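Local coordinates for adenylosuccinate lyase (Francisella tularensis subsp. tularensis SCHU S4, PDB 4EEI), which probably catalyses the release of fumarate from adenylosuccinate to give AMP, and the analogous cleavage of SAICAR, in de novo purine synthesis, at residues T211-S224 with H287-R301. Sequence-based numbering, arbitrary orientation. Where two conformers were deposited one is given.
With AMP (adenosine monophosphate), chain O.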
loop_
_atom_site.group_PDB
_atom_site.type_symbol
_atom_site.label_atom_id
_atom_site.label_comp_id
_atom_site.label_asym_id
_atom_site.label_seq_id
_atom_site.Cartn_x
_atom_site.Cartn_y
_atom_site.Cartn_z
ATOM N N THR B 211 26.106 -4.652 -7.569
ATOM C CA THR B 211 25.990 -5.840 -8.398
ATOM C C THR B 211 26.232 -5.466 -9.855
ATOM O O THR B 211 27.096 -4.644 -10.150
ATOM C CB THR B 211 24.615 -6.519 -8.246
ATOM O OG1 THR B 211 23.573 -5.551 -8.416
ATOM C CG2 THR B 211 24.489 -7.156 -6.871
ATOM N N GLN B 212 25.309 -5.872 -10.716
ATOM C CA GLN B 212 25.176 -5.205 -11.994
ATOM C C GLN B 212 24.641 -3.810 -11.697
ATOM O O GLN B 212 24.988 -2.841 -12.369
ATOM C CB GLN B 212 24.228 -5.960 -12.923
ATOM C CG GLN B 212 24.103 -5.333 -14.302
ATOM C CD GLN B 212 23.666 -6.324 -15.360
ATOM O OE1 GLN B 212 22.505 -6.348 -15.762
ATOM N NE2 GLN B 212 24.600 -7.150 -15.820
ATOM N N VAL B 213 23.771 -3.729 -10.694
ATOM C CA VAL B 213 23.046 -2.504 -10.385
ATOM C C VAL B 213 23.463 -1.936 -9.033
ATOM O O VAL B 213 24.089 -2.621 -8.226
ATOM C CB VAL B 213 21.525 -2.735 -10.380
ATOM C CG1 VAL B 213 21.043 -3.130 -11.767
ATOM C CG2 VAL B 213 21.155 -3.797 -9.357
ATOM N N ILE B 214 23.107 -0.679 -8.795
ATOM C CA ILE B 214 23.152 -0.104 -7.455
ATOM C C ILE B 214 21.905 -0.607 -6.738
ATOM O O ILE B 214 20.829 -0.648 -7.344
ATOM C CB ILE B 214 23.138 1.426 -7.555
ATOM C CG1 ILE B 214 24.527 1.932 -7.970
ATOM C CG2 ILE B 214 22.689 2.073 -6.251
ATOM C CD1 ILE B 214 24.606 3.440 -8.147
ATOM N N PRO B 215 22.033 -1.017 -5.462
ATOM C CA PRO B 215 20.861 -1.605 -4.786
ATOM C C PRO B 215 19.721 -0.600 -4.618
ATOM O O PRO B 215 19.955 0.590 -4.372
ATOM C CB PRO B 215 21.415 -2.054 -3.419
ATOM C CG PRO B 215 22.683 -1.237 -3.226
ATOM C CD PRO B 215 23.241 -1.039 -4.612
ATOM N N ARG B 216 18.491 -1.079 -4.760
ATOM C CA ARG B 216 17.349 -0.172 -4.861
ATOM C C ARG B 216 16.838 0.363 -3.535
ATOM O O ARG B 216 15.899 1.168 -3.522
ATOM C CB ARG B 216 16.212 -0.829 -5.657
ATOM C CG ARG B 216 15.984 -0.191 -7.033
ATOM C CD ARG B 216 17.264 -0.187 -7.869
ATOM N NE ARG B 216 17.139 0.639 -9.078
ATOM C CZ ARG B 216 18.149 0.917 -9.896
ATOM N NH1 ARG B 216 19.362 0.443 -9.638
ATOM N NH2 ARG B 216 17.950 1.662 -10.971
ATOM N N ASP B 217 17.452 -0.046 -2.424
ATOM C CA ASP B 217 17.008 0.441 -1.113
ATOM C C ASP B 217 17.389 1.900 -0.860
ATOM O O ASP B 217 16.830 2.554 0.035
ATOM C CB ASP B 217 17.513 -0.455 0.030
ATOM C CG ASP B 217 19.030 -0.388 0.208
ATOM O OD1 ASP B 217 19.508 0.306 1.140
ATOM O OD2 ASP B 217 19.736 -1.045 -0.582
ATOM N N ARG B 218 18.341 2.415 -1.633
ATOM C CA ARG B 218 18.696 3.828 -1.511
ATOM C C ARG B 218 17.555 4.653 -2.064
ATOM O O ARG B 218 17.073 5.584 -1.416
ATOM C CB ARG B 218 20.003 4.134 -2.254
ATOM C CG ARG B 218 21.186 3.297 -1.762
ATOM C CD ARG B 218 22.521 3.839 -2.269
ATOM N NE ARG B 218 23.657 3.141 -1.649
ATOM C CZ ARG B 218 24.244 3.526 -0.519
ATOM N NH1 ARG B 218 23.806 4.603 0.124
ATOM N NH2 ARG B 218 25.276 2.846 -0.040
ATOM N N ILE B 219 17.102 4.300 -3.263
ATOM C CA ILE B 219 15.933 4.960 -3.831
ATOM C C ILE B 219 14.724 4.781 -2.920
ATOM O O ILE B 219 13.975 5.728 -2.690
ATOM C CB ILE B 219 15.606 4.436 -5.242
ATOM C CG1 ILE B 219 16.608 5.009 -6.249
ATOM C CG2 ILE B 219 14.183 4.852 -5.658
ATOM C CD1 ILE B 219 16.558 4.351 -7.626
ATOM N N ALA B 220 14.537 3.577 -2.395
ATOM C CA ALA B 220 13.376 3.311 -1.553
ATOM C C ALA B 220 13.418 4.153 -0.283
ATOM O O ALA B 220 12.377 4.570 0.227
ATOM C CB ALA B 220 13.276 1.829 -1.214
ATOM N N LYS B 221 14.613 4.392 0.242
ATOM C CA LYS B 221 14.728 5.191 1.451
ATOM C C LYS B 221 14.258 6.618 1.184
ATOM O O LYS B 221 13.493 7.184 1.971
ATOM C CB LYS B 221 16.168 5.199 1.972
ATOM C CG LYS B 221 16.376 6.203 3.117
ATOM C CD LYS B 221 17.721 6.008 3.817
ATOM C CE LYS B 221 17.909 7.030 4.938
ATOM N NZ LYS B 221 19.211 6.807 5.637
ATOM N N LEU B 222 14.702 7.194 0.066
ATOM C CA LEU B 222 14.315 8.551 -0.306
ATOM C C LEU B 222 12.813 8.649 -0.544
ATOM O O LEU B 222 12.160 9.582 -0.066
ATOM C CB LEU B 222 15.072 9.007 -1.562
ATOM C CG LEU B 222 14.661 10.372 -2.134
ATOM C CD1 LEU B 222 14.840 11.481 -1.106
ATOM C CD2 LEU B 222 15.455 10.704 -3.393
ATOM N N ILE B 223 12.271 7.691 -1.290
ATOM C CA ILE B 223 10.834 7.660 -1.557
ATOM C C ILE B 223 10.030 7.508 -0.260
ATOM O O ILE B 223 8.938 8.073 -0.134
ATOM C CB ILE B 223 10.498 6.551 -2.580
ATOM C CG1 ILE B 223 11.259 6.809 -3.882
ATOM C CG2 ILE B 223 8.995 6.465 -2.841
ATOM C CD1 ILE B 223 10.890 8.109 -4.570
ATOM N N SER B 224 10.569 6.761 0.705
ATOM C CA SER B 224 9.945 6.654 2.028
ATOM C C SER B 224 9.912 7.986 2.764
ATOM O O SER B 224 8.924 8.310 3.443
ATOM C CB SER B 224 10.661 5.609 2.885
ATOM O OG SER B 224 10.484 4.324 2.313
ATOM N N HIS B 287 3.557 5.653 -4.177
ATOM C CA HIS B 287 4.854 5.278 -4.743
ATOM C C HIS B 287 5.732 4.498 -3.782
ATOM O O HIS B 287 6.677 3.829 -4.212
ATOM C CB HIS B 287 5.621 6.528 -5.180
ATOM C CG HIS B 287 4.967 7.292 -6.283
ATOM N ND1 HIS B 287 5.218 8.626 -6.505
ATOM C CD2 HIS B 287 4.079 6.913 -7.243
ATOM C CE1 HIS B 287 4.515 9.044 -7.546
ATOM N NE2 HIS B 287 3.822 8.017 -8.013
ATOM N N VAL B 288 5.459 4.622 -2.483
ATOM C CA VAL B 288 6.277 3.959 -1.478
ATOM C C VAL B 288 6.324 2.445 -1.698
ATOM O O VAL B 288 7.395 1.849 -1.682
ATOM C CB VAL B 288 5.813 4.286 -0.038
ATOM C CG1 VAL B 288 6.624 3.507 0.957
ATOM C CG2 VAL B 288 5.954 5.793 0.235
ATOM N N SER B 289 5.171 1.824 -1.917
ATOM C CA SER B 289 5.140 0.378 -2.130
ATOM C C SER B 289 5.895 -0.030 -3.397
ATOM O O SER B 289 6.550 -1.067 -3.424
ATOM C CB SER B 289 3.700 -0.121 -2.203
ATOM O OG SER B 289 3.049 0.428 -3.328
ATOM N N ILE B 290 5.798 0.778 -4.448
ATOM C CA ILE B 290 6.537 0.490 -5.678
ATOM C C ILE B 290 8.036 0.445 -5.383
ATOM O O ILE B 290 8.737 -0.492 -5.785
ATOM C CB ILE B 290 6.284 1.546 -6.784
ATOM C CG1 ILE B 290 4.789 1.695 -7.062
ATOM C CG2 ILE B 290 6.986 1.141 -8.055
ATOM C CD1 ILE B 290 4.444 2.898 -7.989
ATOM N N ALA B 291 8.517 1.447 -4.655
ATOM C CA ALA B 291 9.938 1.550 -4.346
ATOM C C ALA B 291 10.392 0.366 -3.520
ATOM O O ALA B 291 11.477 -0.172 -3.752
ATOM C CB ALA B 291 10.231 2.834 -3.613
ATOM N N LEU B 292 9.571 -0.036 -2.548
ATOM C CA LEU B 292 9.938 -1.152 -1.664
ATOM C C LEU B 292 9.990 -2.464 -2.442
ATOM O O LEU B 292 10.907 -3.284 -2.255
ATOM C CB LEU B 292 8.939 -1.273 -0.506
ATOM C CG LEU B 292 8.963 -0.129 0.513
ATOM C CD1 LEU B 292 7.839 -0.306 1.529
ATOM C CD2 LEU B 292 10.317 -0.107 1.225
ATOM N N GLU B 293 8.998 -2.672 -3.307
ATOM C CA GLU B 293 8.976 -3.883 -4.142
ATOM C C GLU B 293 10.131 -3.921 -5.147
ATOM O O GLU B 293 10.671 -4.994 -5.436
ATOM C CB GLU B 293 7.624 -4.027 -4.853
ATOM C CG GLU B 293 6.466 -4.275 -3.882
ATOM C CD GLU B 293 5.095 -4.338 -4.549
ATOM O OE1 GLU B 293 4.998 -4.801 -5.704
ATOM O OE2 GLU B 293 4.108 -3.934 -3.898
ATOM N N ASN B 294 10.503 -2.764 -5.685
ATOM C CA ASN B 294 11.639 -2.675 -6.610
ATOM C C ASN B 294 12.974 -3.099 -6.005
ATOM O O ASN B 294 13.945 -3.317 -6.738
ATOM C CB ASN B 294 11.780 -1.258 -7.176
ATOM C CG ASN B 294 10.823 -0.979 -8.323
ATOM O OD1 ASN B 294 10.191 -1.890 -8.865
ATOM N ND2 ASN B 294 10.732 0.291 -8.718
ATOM N N CYS B 295 13.039 -3.186 -4.676
ATOM C CA CYS B 295 14.263 -3.632 -4.004
ATOM C C CYS B 295 14.552 -5.106 -4.242
ATOM O O CYS B 295 15.715 -5.525 -4.276
ATOM C CB CYS B 295 14.162 -3.420 -2.492
ATOM S SG CYS B 295 14.196 -1.699 -1.982
ATOM N N VAL B 296 13.495 -5.904 -4.372
ATOM C CA VAL B 296 13.655 -7.364 -4.392
ATOM C C VAL B 296 14.035 -7.868 -5.784
ATOM O O VAL B 296 13.236 -8.526 -6.466
ATOM C CB VAL B 296 12.380 -8.061 -3.870
ATOM C CG1 VAL B 296 12.646 -9.543 -3.600
ATOM C CG2 VAL B 296 11.918 -7.366 -2.592
ATOM N N LEU B 297 15.265 -7.552 -6.194
ATOM C CA LEU B 297 15.790 -7.989 -7.485
ATOM C C LEU B 297 16.453 -9.363 -7.408
ATOM O O LEU B 297 17.063 -9.716 -6.394
ATOM C CB LEU B 297 16.801 -6.965 -8.004
ATOM C CG LEU B 297 16.263 -5.538 -8.126
ATOM C CD1 LEU B 297 17.353 -4.614 -8.659
ATOM C CD2 LEU B 297 15.002 -5.477 -9.010
ATOM N N TRP B 298 16.339 -10.132 -8.485
ATOM C CA TRP B 298 16.900 -11.468 -8.528
ATOM C C TRP B 298 18.385 -11.454 -8.738
ATOM O O TRP B 298 18.891 -10.826 -9.690
ATOM C CB TRP B 298 16.239 -12.283 -9.630
ATOM C CG TRP B 298 14.809 -12.654 -9.334
ATOM C CD1 TRP B 298 14.003 -12.182 -8.303
ATOM C CD2 TRP B 298 13.965 -13.598 -10.075
ATOM N NE1 TRP B 298 12.759 -12.752 -8.357
ATOM C CE2 TRP B 298 12.669 -13.609 -9.395
ATOM C CE3 TRP B 298 14.147 -14.401 -11.189
ATOM C CZ2 TRP B 298 11.622 -14.398 -9.829
ATOM C CZ3 TRP B 298 13.081 -15.192 -11.617
ATOM C CH2 TRP B 298 11.851 -15.188 -10.952
ATOM N N HIS B 299 19.101 -12.096 -7.824
ATOM C CA HIS B 299 20.530 -12.283 -7.947
ATOM C C HIS B 299 21.234 -10.977 -8.153
ATOM O O HIS B 299 20.934 -9.977 -7.473
ATOM C CB HIS B 299 20.848 -13.261 -9.070
ATOM C CG HIS B 299 20.398 -14.673 -8.787
ATOM N ND1 HIS B 299 20.714 -15.318 -7.651
ATOM C CD2 HIS B 299 19.626 -15.557 -9.538
ATOM C CE1 HIS B 299 20.178 -16.551 -7.672
ATOM N NE2 HIS B 299 19.512 -16.696 -8.827
ATOM N N GLU B 300 22.081 -10.906 -9.175
ATOM C CA GLU B 300 22.894 -9.718 -9.409
ATOM C C GLU B 300 22.129 -8.657 -10.194
ATOM O O GLU B 300 22.699 -7.654 -10.617
ATOM C CB GLU B 300 24.198 -10.082 -10.117
ATOM C CG GLU B 300 25.210 -10.765 -9.212
ATOM C CD GLU B 300 24.718 -12.105 -8.704
ATOM O OE1 GLU B 300 24.341 -12.951 -9.539
ATOM O OE2 GLU B 300 24.704 -12.310 -7.474
ATOM N N ARG B 301 20.833 -8.888 -10.379
ATOM C CA ARG B 301 19.955 -7.893 -10.983
ATOM C C ARG B 301 18.915 -8.469 -11.932
ATOM O O ARG B 301 19.120 -9.503 -12.565
ATOM C CB ARG B 301 20.763 -6.799 -11.693
ATOM C CG ARG B 301 20.923 -6.992 -13.194
ATOM C CD ARG B 301 19.622 -6.761 -13.949
ATOM N NE ARG B 301 19.115 -5.399 -13.802
ATOM C CZ ARG B 301 19.616 -4.339 -14.425
ATOM N NH1 ARG B 301 20.650 -4.472 -15.244
ATOM N NH2 ARG B 301 19.085 -3.140 -14.228
HETATM P P AMP O . 12.363 -1.299 -20.148
HETATM O O1P AMP O . 11.299 -0.740 -21.057
HETATM O O2P AMP O . 11.998 -2.607 -19.494
HETATM O O3P AMP O . 12.977 -0.288 -19.214
HETATM O "O5'" AMP O . 13.566 -1.683 -21.145
HETATM C "C5'" AMP O . 14.851 -2.035 -20.634
HETATM C "C4'" AMP O . 15.897 -1.873 -21.730
HETATM O "O4'" AMP O . 17.191 -2.224 -21.233
HETATM C "C3'" AMP O . 15.607 -2.789 -22.908
HETATM O "O3'" AMP O . 15.722 -2.039 -24.117
HETATM C "C2'" AMP O . 16.690 -3.844 -22.865
HETATM O "O2'" AMP O . 17.105 -4.209 -24.182
HETATM C "C1'" AMP O . 17.816 -3.165 -22.107
HETATM N N9 AMP O . 18.617 -4.153 -21.346
HETATM C C8 AMP O . 18.584 -5.487 -21.505
HETATM N N7 AMP O . 19.443 -6.100 -20.655
HETATM C C5 AMP O . 20.047 -5.142 -19.931
HETATM C C6 AMP O . 21.061 -5.098 -18.855
HETATM N N6 AMP O . 21.616 -6.234 -18.373
HETATM N N1 AMP O . 21.412 -3.885 -18.374
HETATM C C2 AMP O . 20.866 -2.749 -18.846
HETATM N N3 AMP O . 19.941 -2.715 -19.820
HETATM C C4 AMP O . 19.498 -3.859 -20.392
HETATM O O HOH W 1 13.427 1.237 -4.989
HETATM O O HOH W 2 18.029 -4.098 -4.630
#
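Gln212 and Arg301 meet at the AMP site. Arg301 NH1 donates to Gln212 OE1 at 2.7 Å, on a lone pair of the amide oxygen and at the edge of the guanidinium, with the two planes 73° apart. Gln212 OE1 also accepts from AMP N6 at 2.8 Å. Gln212 CG lies anti to the backbone N (chi1 -177°) and the chain runs extended from there, which carries the amide out to the base. Its NE2 donates to Ala183 O. In Arg301 the bends at chi2 and chi3 bring the guanidinium back across the Gln212 side chain, so that NH1 meets OE1. NH2 of Arg301 is hydrogen-bonded to His305. Val213 CG1 lies over one face of the Arg301 guanidinium, offset toward its rim.

The backbones join nearby: Gln212 N donates to Glu300 O at 3.2 Å. Thr211 OG1 closes an ST turn by accepting from Val213 N. The Glu300 carboxylate forms a salt bridge to Lys153 and a hydrogen bond to the backbone N of Arg139, both of the second subunit.

Apolar packing continues through Val213 CG2 on Leu297 CD1. Helices 217-224 and 287-293 then run nearly antiparallel, axes 8.5 Å apart. Small residues allow this closeness: Ala220 CB touches Ala291 CB at 4.0 Å and Cys295 SG at 3.7 Å. Ile223 packs on Ala291 and Val288.

Two waters bridge the backbones. One donates to Arg216 O and Ala291 O; the other accepts from Arg216 N and donates to Cys295 O.

Thus one amide oxygen takes both the arginine and the exocyclic amine. The bond from Arg301 probably polarises that amide and helps orient it to recognise adenine.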